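Local coordinates for 2-oxoglutarate (2OG) and Fe(II)-dependent oxygenase superfamily protein (Arabidopsis thaliana, PDB 6KWA), which probably catalyses the irreversible 2-oxoglutarate-dependent oxidation of the auxin indole-3-acetic acid to inactive 2-oxoindole-3-acetic acid, at residues S147-N152 with I241-L246; Q179-V184 with M237-A242; W218-L223 with E258-E263; L211-T216 with L223-H228. All blocks are in the same frame, centred on the assembly; numbering follows the deposited sequence.

Contact 1: residues S147-N152 with I241-L246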
# COMPACT_ATOMS: atom_id res chain seq x y z
N SER A 147 -9.74 4.22 -3.62
CA SER A 147 -8.37 3.77 -3.51
C SER A 147 -7.47 4.65 -4.36
O SER A 147 -7.94 5.41 -5.20
CB SER A 147 -8.23 2.32 -3.92
OG SER A 147 -8.92 1.50 -3.01
N GLN A 148 -6.18 4.57 -4.09
CA GLN A 148 -5.16 5.37 -4.75
C GLN A 148 -4.00 4.49 -5.16
O GLN A 148 -3.54 3.63 -4.42
CB GLN A 148 -4.68 6.49 -3.82
CG GLN A 148 -3.54 7.35 -4.35
CD GLN A 148 -3.23 8.50 -3.40
OE1 GLN A 148 -4.00 8.76 -2.48
NE2 GLN A 148 -2.08 9.14 -3.57
N PHE A 149 -3.55 4.71 -6.39
CA PHE A 149 -2.45 3.96 -6.96
C PHE A 149 -1.20 4.85 -6.95
O PHE A 149 -1.28 6.03 -7.28
CB PHE A 149 -2.87 3.54 -8.35
CG PHE A 149 -1.88 2.70 -9.08
CD1 PHE A 149 -1.67 1.38 -8.71
CD2 PHE A 149 -1.25 3.19 -10.21
CE1 PHE A 149 -0.79 0.58 -9.44
CE2 PHE A 149 -0.37 2.42 -10.94
CZ PHE A 149 -0.13 1.10 -10.55
N ARG A 150 -0.05 4.31 -6.54
CA ARG A 150 1.18 5.08 -6.59
C ARG A 150 2.35 4.18 -6.95
O ARG A 150 2.55 3.14 -6.31
CB ARG A 150 1.46 5.78 -5.26
CG ARG A 150 2.49 6.91 -5.35
CD ARG A 150 2.24 8.04 -4.34
NE ARG A 150 3.14 9.18 -4.53
CZ ARG A 150 2.95 10.12 -5.46
NH1 ARG A 150 1.94 10.03 -6.30
NH2 ARG A 150 3.79 11.14 -5.59
N ILE A 151 3.14 4.58 -7.94
CA ILE A 151 4.30 3.79 -8.29
C ILE A 151 5.52 4.63 -8.00
O ILE A 151 5.53 5.85 -8.20
CB ILE A 151 4.29 3.34 -9.76
CG1 ILE A 151 4.25 4.54 -10.71
CG2 ILE A 151 3.09 2.44 -10.01
CD1 ILE A 151 4.14 4.14 -12.18
N ASN A 152 6.56 3.97 -7.52
CA ASN A 152 7.67 4.68 -6.96
C ASN A 152 8.97 4.24 -7.60
O ASN A 152 9.12 3.06 -7.93
CB ASN A 152 7.72 4.40 -5.45
CG ASN A 152 6.34 4.58 -4.79
OD1 ASN A 152 5.86 5.70 -4.64
ND2 ASN A 152 5.71 3.47 -4.40
N ILE A 241 5.37 -0.75 -6.16
CA ILE A 241 4.01 -0.38 -6.50
C ILE A 241 3.15 -0.42 -5.25
O ILE A 241 3.05 -1.48 -4.61
CB ILE A 241 3.41 -1.35 -7.52
CG1 ILE A 241 4.38 -1.57 -8.68
CG2 ILE A 241 2.06 -0.87 -7.93
CD1 ILE A 241 4.16 -2.90 -9.44
N ALA A 242 2.51 0.71 -4.91
CA ALA A 242 1.67 0.77 -3.70
C ALA A 242 0.24 1.07 -4.06
O ALA A 242 -0.04 1.92 -4.93
CB ALA A 242 2.20 1.82 -2.72
N SER A 243 -0.69 0.34 -3.44
CA SER A 243 -2.11 0.60 -3.64
C SER A 243 -2.75 0.90 -2.31
O SER A 243 -2.73 0.06 -1.43
CB SER A 243 -2.80 -0.57 -4.31
OG SER A 243 -2.09 -0.99 -5.46
N PHE A 244 -3.30 2.09 -2.16
CA PHE A 244 -3.83 2.56 -0.88
C PHE A 244 -5.34 2.51 -0.85
O PHE A 244 -5.99 3.17 -1.64
CB PHE A 244 -3.40 3.99 -0.59
CG PHE A 244 -1.92 4.22 -0.60
CD1 PHE A 244 -1.16 3.95 0.52
CD2 PHE A 244 -1.30 4.78 -1.72
CE1 PHE A 244 0.20 4.20 0.52
CE2 PHE A 244 0.07 5.03 -1.72
CZ PHE A 244 0.81 4.74 -0.60
N LEU A 245 -5.90 1.75 0.08
CA LEU A 245 -7.31 1.88 0.36
C LEU A 245 -7.41 3.03 1.36
O LEU A 245 -6.79 2.97 2.44
CB LEU A 245 -7.90 0.59 0.94
CG LEU A 245 -9.37 0.74 1.34
CD1 LEU A 245 -10.21 1.00 0.12
CD2 LEU A 245 -9.88 -0.47 2.10
N LEU A 246 -8.08 4.10 0.97
CA LEU A 246 -8.19 5.30 1.81
C LEU A 246 -9.47 5.29 2.63
O LEU A 246 -10.29 4.39 2.51
CB LEU A 246 -8.13 6.56 0.93
CG LEU A 246 -6.95 6.64 -0.03
CD1 LEU A 246 -7.08 7.87 -0.92
CD2 LEU A 246 -5.66 6.68 0.77
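Gln148 O meets two groups of the neighbouring strand. Phe244 N gives it a nearly straight hydrogen bond of 2.7 Å (174° at the hydrogen), and Ser243 CA adds a CA-H...O contact at 3.4 Å. Gln148 N returns a bond to Phe244 O at 2.8 Å. Arg150 and Ala242 form the next hydrogen-bonded pair, with Ala242 N 2.8 Å from Arg150 O. These antiparallel neighbours, strands 147-155 and 237-245, belong to the large sheet of the double-stranded beta-helix fold. Phe149, Ile151 and Ile241 lie on the face covered by helices 38-51 and 106-133. The Phe149 ring reaches Ile241 because its CG stands anti to the backbone N (chi1 -177°), which brings CE1 to 3.5 Å from Ile241 CG2. Ser243 OG lies at the edge of the same ring. With an alanine here instead of Phe149, a gap is likely to open beside Ile241 CG2 and beneath the covering helices. On the other face, Arg150 CB meets the edge of the Phe244 ring at CE2, 3.9 Å away. The Arg150 guanidinium leads off to Gly70 O. Asn152, a 2-oxoglutarate-binding residue, the cosubstrate being absent here, bonds through OD1 to Tyr81.

Contact 2: residues Q179-V184 with M237-A242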
# COMPACT_ATOMS: atom_id res chain seq x y z
N GLN A 179 3.66 -3.98 -3.54
CA GLN A 179 4.48 -4.89 -4.34
C GLN A 179 5.87 -4.29 -4.33
O GLN A 179 6.12 -3.27 -4.98
CB GLN A 179 3.93 -5.06 -5.77
CG GLN A 179 4.75 -6.01 -6.67
CD GLN A 179 4.21 -6.11 -8.10
OE1 GLN A 179 3.03 -5.94 -8.33
NE2 GLN A 179 5.10 -6.33 -9.06
N ASP A 180 6.78 -4.86 -3.55
CA ASP A 180 8.06 -4.23 -3.31
C ASP A 180 9.04 -4.77 -4.37
O ASP A 180 8.69 -5.67 -5.11
CB ASP A 180 8.54 -4.52 -1.90
CG ASP A 180 9.63 -3.57 -1.44
OD1 ASP A 180 10.06 -2.74 -2.26
OD2 ASP A 180 10.09 -3.68 -0.28
N ASP A 181 10.24 -4.21 -4.47
CA ASP A 181 11.21 -4.68 -5.48
C ASP A 181 11.96 -5.93 -4.97
O ASP A 181 12.78 -5.81 -4.05
CB ASP A 181 12.19 -3.57 -5.83
CG ASP A 181 12.96 -3.85 -7.12
OD1 ASP A 181 13.00 -5.02 -7.57
OD2 ASP A 181 13.48 -2.87 -7.71
N GLU A 182 11.69 -7.10 -5.55
CA GLU A 182 12.28 -8.37 -5.08
C GLU A 182 13.81 -8.34 -5.06
O GLU A 182 14.44 -9.08 -4.31
CB GLU A 182 11.80 -9.56 -5.93
CG GLU A 182 12.21 -9.55 -7.41
CD GLU A 182 11.39 -8.60 -8.26
OE1 GLU A 182 11.03 -7.51 -7.76
OE2 GLU A 182 11.08 -8.95 -9.43
N ASN A 183 14.40 -7.48 -5.88
CA ASN A 183 15.84 -7.44 -6.05
C ASN A 183 16.58 -6.49 -5.10
O ASN A 183 17.81 -6.50 -5.05
CB ASN A 183 16.17 -7.05 -7.50
CG ASN A 183 15.61 -8.04 -8.50
OD1 ASN A 183 15.74 -9.25 -8.32
ND2 ASN A 183 14.95 -7.54 -9.55
N VAL A 184 15.84 -5.69 -4.33
CA VAL A 184 16.49 -4.69 -3.48
C VAL A 184 16.00 -4.71 -2.03
O VAL A 184 16.73 -5.13 -1.13
CB VAL A 184 16.28 -3.26 -4.04
CG1 VAL A 184 17.20 -2.29 -3.34
CG2 VAL A 184 16.50 -3.22 -5.55
N MET A 237 18.89 1.08 -8.09
CA MET A 237 17.56 1.54 -8.49
C MET A 237 16.55 0.58 -7.91
O MET A 237 16.76 -0.62 -7.91
CB MET A 237 17.42 1.62 -10.00
CG MET A 237 18.20 2.74 -10.65
SD MET A 237 17.41 4.34 -10.42
CE MET A 237 18.40 5.34 -11.54
N ARG A 238 15.46 1.12 -7.39
CA ARG A 238 14.47 0.30 -6.72
C ARG A 238 13.07 0.78 -7.17
O ARG A 238 12.84 1.99 -7.28
CB ARG A 238 14.69 0.39 -5.20
CG ARG A 238 13.70 -0.29 -4.30
CD ARG A 238 14.19 -0.17 -2.85
NE ARG A 238 13.28 -0.83 -1.92
CZ ARG A 238 12.14 -0.29 -1.50
NH1 ARG A 238 11.77 0.90 -1.95
NH2 ARG A 238 11.35 -0.94 -0.65
N TYR A 239 12.19 -0.15 -7.50
CA TYR A 239 10.85 0.20 -7.96
C TYR A 239 9.82 -0.48 -7.08
O TYR A 239 9.96 -1.65 -6.78
CB TYR A 239 10.65 -0.25 -9.40
CG TYR A 239 11.60 0.41 -10.38
CD1 TYR A 239 11.29 1.62 -10.99
CD2 TYR A 239 12.82 -0.19 -10.69
CE1 TYR A 239 12.15 2.22 -11.87
CE2 TYR A 239 13.70 0.40 -11.59
CZ TYR A 239 13.36 1.60 -12.17
OH TYR A 239 14.23 2.21 -13.06
N SER A 240 8.78 0.23 -6.65
CA SER A 240 7.73 -0.39 -5.84
C SER A 240 6.37 0.10 -6.33
O SER A 240 6.25 1.20 -6.91
CB SER A 240 7.91 -0.11 -4.36
OG SER A 240 7.54 1.21 -4.03
N ILE A 241 5.37 -0.75 -6.16
CA ILE A 241 4.01 -0.38 -6.50
C ILE A 241 3.15 -0.42 -5.25
O ILE A 241 3.05 -1.48 -4.61
CB ILE A 241 3.41 -1.35 -7.52
CG1 ILE A 241 4.38 -1.57 -8.68
CG2 ILE A 241 2.06 -0.87 -7.93
CD1 ILE A 241 4.16 -2.90 -9.44
N ALA A 242 2.51 0.71 -4.91
CA ALA A 242 1.67 0.77 -3.70
C ALA A 242 0.24 1.07 -4.06
O ALA A 242 -0.04 1.92 -4.93
CB ALA A 242 2.20 1.82 -2.72
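Asp180 and Arg238 form a salt bridge, with Asp180 OD1 2.7 Å from Arg238 NH2. The carboxylate oxygen sits over one face of the guanidinium, and the two planes stand 79° apart. No N-H of the arginine points at it, so the pair is held by charge alone. Next to it, Asp181 OD2 accepts a hydrogen bond from Tyr239 N at 3.0 Å. The bond arrives on the anti side of the carboxylate, somewhat out of its plane. Val184 CG1 packs on the aliphatic part of Arg238, 3.7 Å from CD. That part runs straight from CG to NE, with CG opposite the backbone N (chi1 175°).

Several bonds set these groups in place. Asp180 OD1 also accepts from Asp181 N at 2.7 Å. Asp181 OD1 takes Asn183 N, closing an Asx turn, and makes a salt bridge to Lys45. At the other end Gln179 and Ile241 form a hydrogen-bonded antiparallel pair. Gln179 N lies 2.8 Å from Ile241 O, and Ile241 N lies 2.9 Å from Gln179 O. The two side chains run side by side, with Gln179 OE1 3.4 Å from Ile241 CD1. The amide itself is bonded to Tyr115 and to Met41 O. Here strand 175-179 leaves the large sheet beside strand 237-245.

Arg238 and Ser240 bind 2-oxoglutarate, which is absent here, and Ser240 OG bonds to Asn152 ND2. Because Asp180 meets a guanidinium face, the in-plane N-H groups of Arg238 are not spent on it. This is consistent with their use for a carboxylate of the cosubstrate, as in related oxygenases.

Contact 3: residues W218-L223 with E258-E263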
# COMPACT_ATOMS: atom_id res chain seq x y z
N TRP A 218 -10.68 4.02 12.73
CA TRP A 218 -11.85 3.19 12.51
C TRP A 218 -12.05 2.11 13.59
O TRP A 218 -13.18 1.85 14.01
CB TRP A 218 -11.73 2.54 11.15
CG TRP A 218 -12.81 1.59 10.76
CD1 TRP A 218 -14.01 1.90 10.20
CD2 TRP A 218 -12.77 0.16 10.88
NE1 TRP A 218 -14.72 0.74 9.95
CE2 TRP A 218 -13.98 -0.34 10.37
CE3 TRP A 218 -11.81 -0.75 11.36
CZ2 TRP A 218 -14.28 -1.69 10.32
CZ3 TRP A 218 -12.10 -2.10 11.31
CH2 TRP A 218 -13.33 -2.56 10.80
N SER A 219 -10.97 1.50 14.04
CA SER A 219 -11.07 0.45 15.04
C SER A 219 -10.89 0.98 16.47
O SER A 219 -10.61 0.22 17.40
CB SER A 219 -10.04 -0.61 14.76
OG SER A 219 -8.74 -0.06 14.89
N ASN A 220 -11.02 2.30 16.61
CA ASN A 220 -10.87 2.98 17.89
C ASN A 220 -9.60 2.58 18.62
O ASN A 220 -9.64 2.25 19.80
CB ASN A 220 -12.09 2.73 18.78
CG ASN A 220 -12.16 3.69 19.95
OD1 ASN A 220 -11.79 4.85 19.83
ND2 ASN A 220 -12.64 3.21 21.10
N GLY A 221 -8.47 2.62 17.92
CA GLY A 221 -7.17 2.38 18.51
C GLY A 221 -6.67 0.95 18.49
O GLY A 221 -5.54 0.66 18.87
N ARG A 222 -7.47 0.02 17.99
CA ARG A 222 -7.07 -1.38 18.04
C ARG A 222 -6.06 -1.76 16.95
O ARG A 222 -5.08 -2.46 17.21
CB ARG A 222 -8.32 -2.23 17.98
CG ARG A 222 -9.15 -1.91 19.19
CD ARG A 222 -10.51 -2.46 19.11
NE ARG A 222 -10.51 -3.76 19.72
CZ ARG A 222 -11.25 -4.06 20.77
NH1 ARG A 222 -12.07 -3.15 21.28
NH2 ARG A 222 -11.17 -5.29 21.28
N LEU A 223 -6.35 -1.38 15.71
CA LEU A 223 -5.43 -1.65 14.62
C LEU A 223 -4.20 -0.72 14.70
O LEU A 223 -4.34 0.49 14.94
CB LEU A 223 -6.16 -1.51 13.29
CG LEU A 223 -7.34 -2.49 13.17
CD1 LEU A 223 -8.21 -2.20 11.94
CD2 LEU A 223 -6.84 -3.94 13.15
N GLU A 258 -19.61 -0.80 17.79
CA GLU A 258 -19.07 -1.98 18.49
C GLU A 258 -17.68 -1.76 19.10
O GLU A 258 -17.31 -2.43 20.06
CB GLU A 258 -18.99 -3.20 17.56
CG GLU A 258 -20.31 -3.78 17.01
CD GLU A 258 -20.60 -3.37 15.58
OE1 GLU A 258 -20.18 -2.26 15.18
OE2 GLU A 258 -21.19 -4.21 14.83
N PHE A 259 -16.89 -0.88 18.48
CA PHE A 259 -15.52 -0.60 18.89
C PHE A 259 -15.39 0.38 20.04
O PHE A 259 -14.35 0.48 20.69
CB PHE A 259 -14.73 -0.05 17.71
CG PHE A 259 -14.28 -1.09 16.74
CD1 PHE A 259 -13.59 -2.20 17.19
CD2 PHE A 259 -14.54 -0.95 15.38
CE1 PHE A 259 -13.17 -3.17 16.30
CE2 PHE A 259 -14.12 -1.91 14.49
CZ PHE A 259 -13.42 -3.02 14.95
N VAL A 260 -16.43 1.18 20.24
CA VAL A 260 -16.36 2.21 21.24
C VAL A 260 -17.25 1.89 22.41
O VAL A 260 -18.46 1.71 22.25
CB VAL A 260 -16.77 3.56 20.66
CG1 VAL A 260 -16.56 4.66 21.70
CG2 VAL A 260 -15.97 3.83 19.38
N ASP A 261 -16.65 1.83 23.59
CA ASP A 261 -17.42 1.60 24.79
C ASP A 261 -16.65 2.07 26.02
O ASP A 261 -15.58 2.68 25.90
CB ASP A 261 -17.84 0.14 24.90
CG ASP A 261 -16.69 -0.82 24.67
OD1 ASP A 261 -15.81 -0.89 25.56
OD2 ASP A 261 -16.69 -1.50 23.60
N ALA A 262 -17.20 1.82 27.19
CA ALA A 262 -16.64 2.35 28.43
C ALA A 262 -15.17 1.93 28.66
O ALA A 262 -14.39 2.69 29.24
CB ALA A 262 -17.52 1.93 29.61
N GLU A 263 -14.80 0.74 28.19
CA GLU A 263 -13.44 0.22 28.38
C GLU A 263 -12.51 0.55 27.18
O GLU A 263 -11.29 0.31 27.22
CB GLU A 263 -13.50 -1.30 28.61
CG GLU A 263 -14.34 -1.70 29.82
CD GLU A 263 -15.82 -1.91 29.47
OE1 GLU A 263 -16.17 -1.88 28.26
OE2 GLU A 263 -16.66 -2.09 30.39
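A Schellman motif ends helix 213-218, and the turn that follows packs on Phe259 of the C-terminal segment. Asn220, with positive phi, is the C-prime residue of the motif. Its ND2 donates to Phe259 O at 3.2 Å, from above the carbonyl plane, and also to Pro265 O. The Val260 side chain crosses that of Asn220 at about a right angle, with CG2 3.8 Å from Asn220 ND2. The Phe259 ring is the centre of the packing. Its edge turns toward the face of Trp218 in a T-shaped pair, with Phe259 CE2 3.8 Å from Trp218 CZ3 and the planes at 65°. Ser219 CA stands over the middle of the phenyl face, 3.8 Å from the centroid, as a CH-pi contact. Residues 219-222 form a type I' beta turn, closed by Arg222 N and Ser219 O at 3.2 Å. Arg222 CD touches Phe259 CD1 at 3.6 Å, and the arginine chain bends beyond it. A serine in place of Phe259 would probably remove the phenyl edge from the Trp218 face and open a gap under Ser219 CA. Beyond the two segments, Trp218 stacks with Phe141 and meets Phe174 edge to face, while Phe259 meets Tyr134 edge to face.

Contact 4: residues L211-T216 with L223-H228. With MG (magnesium ion), chain D.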
# COMPACT_ATOMS: atom_id res chain seq x y z
N LEU A 211 -1.20 -1.40 7.74
CA LEU A 211 -2.39 -0.62 8.06
C LEU A 211 -1.95 0.82 8.27
O LEU A 211 -0.78 1.07 8.51
CB LEU A 211 -3.08 -1.21 9.30
CG LEU A 211 -3.80 -2.54 9.02
CD1 LEU A 211 -2.85 -3.74 8.90
CD2 LEU A 211 -4.83 -2.79 10.08
N GLY A 212 -2.87 1.77 8.09
CA GLY A 212 -2.54 3.18 8.24
C GLY A 212 -3.41 3.91 9.26
O GLY A 212 -4.21 3.29 10.00
N ASP A 213 -3.27 5.23 9.31
CA ASP A 213 -3.98 6.08 10.29
C ASP A 213 -5.49 5.86 10.31
O ASP A 213 -6.10 5.83 11.36
CB ASP A 213 -3.67 7.55 10.03
CG ASP A 213 -2.19 7.93 10.30
OD1 ASP A 213 -1.48 7.21 11.07
OD2 ASP A 213 -1.75 8.96 9.73
N MET A 214 -6.09 5.65 9.14
CA MET A 214 -7.53 5.48 9.06
C MET A 214 -8.00 4.21 9.72
O MET A 214 -9.13 4.13 10.18
CB MET A 214 -7.97 5.49 7.61
CG MET A 214 -9.35 6.01 7.35
SD MET A 214 -9.54 7.75 7.83
CE MET A 214 -8.00 8.48 7.27
N ALA A 215 -7.13 3.21 9.78
CA ALA A 215 -7.52 1.94 10.36
C ALA A 215 -7.54 2.03 11.89
O ALA A 215 -8.40 1.45 12.55
CB ALA A 215 -6.60 0.81 9.88
N THR A 216 -6.58 2.76 12.45
CA THR A 216 -6.53 2.99 13.89
C THR A 216 -7.76 3.79 14.33
O THR A 216 -8.39 3.45 15.32
CB THR A 216 -5.23 3.73 14.29
OG1 THR A 216 -4.10 3.03 13.77
CG2 THR A 216 -5.11 3.83 15.82
N LEU A 223 -6.35 -1.38 15.71
CA LEU A 223 -5.43 -1.65 14.62
C LEU A 223 -4.20 -0.72 14.70
O LEU A 223 -4.34 0.49 14.94
CB LEU A 223 -6.16 -1.51 13.29
CG LEU A 223 -7.34 -2.49 13.17
CD1 LEU A 223 -8.21 -2.20 11.94
CD2 LEU A 223 -6.84 -3.94 13.15
N CYS A 224 -3.00 -1.29 14.56
CA CYS A 224 -1.74 -0.54 14.58
C CYS A 224 -1.42 0.20 13.27
O CYS A 224 -1.24 -0.43 12.21
CB CYS A 224 -0.59 -1.47 14.91
SG CYS A 224 1.01 -0.60 14.94
N ASN A 225 -1.38 1.52 13.28
CA ASN A 225 -0.94 2.22 12.08
C ASN A 225 0.59 2.22 12.05
O ASN A 225 1.25 3.10 12.62
CB ASN A 225 -1.52 3.64 12.01
CG ASN A 225 -1.22 4.46 13.27
OD1 ASN A 225 -1.00 3.90 14.35
ND2 ASN A 225 -1.17 5.78 13.13
N VAL A 226 1.17 1.22 11.40
CA VAL A 226 2.58 0.95 11.61
C VAL A 226 3.52 2.05 11.09
O VAL A 226 3.29 2.68 10.03
CB VAL A 226 2.98 -0.42 10.98
CG1 VAL A 226 2.86 -0.39 9.46
CG2 VAL A 226 4.41 -0.82 11.45
N LYS A 227 4.59 2.27 11.85
CA LYS A 227 5.61 3.22 11.47
C LYS A 227 6.64 2.49 10.65
O LYS A 227 7.21 1.49 11.09
CB LYS A 227 6.29 3.87 12.69
CG LYS A 227 5.38 4.63 13.66
CD LYS A 227 6.24 5.19 14.81
CE LYS A 227 5.45 6.04 15.80
NZ LYS A 227 4.55 5.20 16.65
N HIS A 228 6.92 3.00 9.46
CA HIS A 228 7.86 2.32 8.60
C HIS A 228 8.74 3.27 7.80
O HIS A 228 8.43 4.46 7.63
CB HIS A 228 7.10 1.36 7.66
CG HIS A 228 6.04 2.01 6.84
ND1 HIS A 228 4.83 2.41 7.37
CD2 HIS A 228 5.99 2.30 5.51
CE1 HIS A 228 4.09 2.94 6.41
NE2 HIS A 228 4.76 2.89 5.28
MG MG D . 4.49 3.90 3.47
O HOH W 1 1.15 3.04 8.80
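Asn225 ND2 donates to Asp213 OD1, almost in its own amide plane and nearly along the carboxylate C-O axis. The modelled 2.5 Å is unusually short, so the exact length is doubtful. Asp213 OD1 is also bonded to Thr170 OG1. Thr216 OG1 donates to Leu223 O at 2.8 Å, tilted 35° from the carbonyl plane. The threonine OG1 lies beside its own backbone N (chi1 -53°), which turns it to the chain that returns past the helix. Asn225 CB also sits close, 3.2 Å from Thr216 OG1.

A water bridges the two segments. It donates to Leu211 O at 2.8 Å and also to Val226 O. Val226 N makes only a weak bond to Leu211 O, at 3.5 Å.

Leu211, Leu223 and Ala215 make the apolar packing. Leu211 CD2 touches Leu223 CB at 3.7 Å, and the two side chains cross. Ala215 CB adds a contact with Leu223 CD1 at 4.0 Å. Gly212 is the N-cap of helix 213-218.

At the far end, Val226 O accepts from His228 ND1, and Val226 O lies in the plane of the imidazole. NE2 of the same ring binds the magnesium ion at 2.1 Å. This metal bond and the bond at ND1 together hold the ring's rotation. His169 and Asp171 complete the site, which is the two-histidine, one-aspartate facial triad of 2-oxoglutarate-dependent oxygenases, where iron is the usual metal.

Contacts 1 and 2 share Ile241 and Ala242 on strand 237-245, and their centres are 13 Å apart. They join where Asn152 N probably bonds to Ser240 O at 2.9 Å; the 2-oxoglutarate-binding residues Asn152, Arg238 and Ser240 lie on these two neighbouring strands. Contact 4 supplies His228 to the magnesium site. The Phe244 side chain of contact 1 comes within about 5 Å of that ion, and Ser240 of contact 2 within about 9 Å. Contact 3 lies away from the site, its centre about 26 Å from that of contact 1. It meets contact 4 through shared Leu223 and a probable bond between Gly221 N and Thr216 O of 2.7 Å.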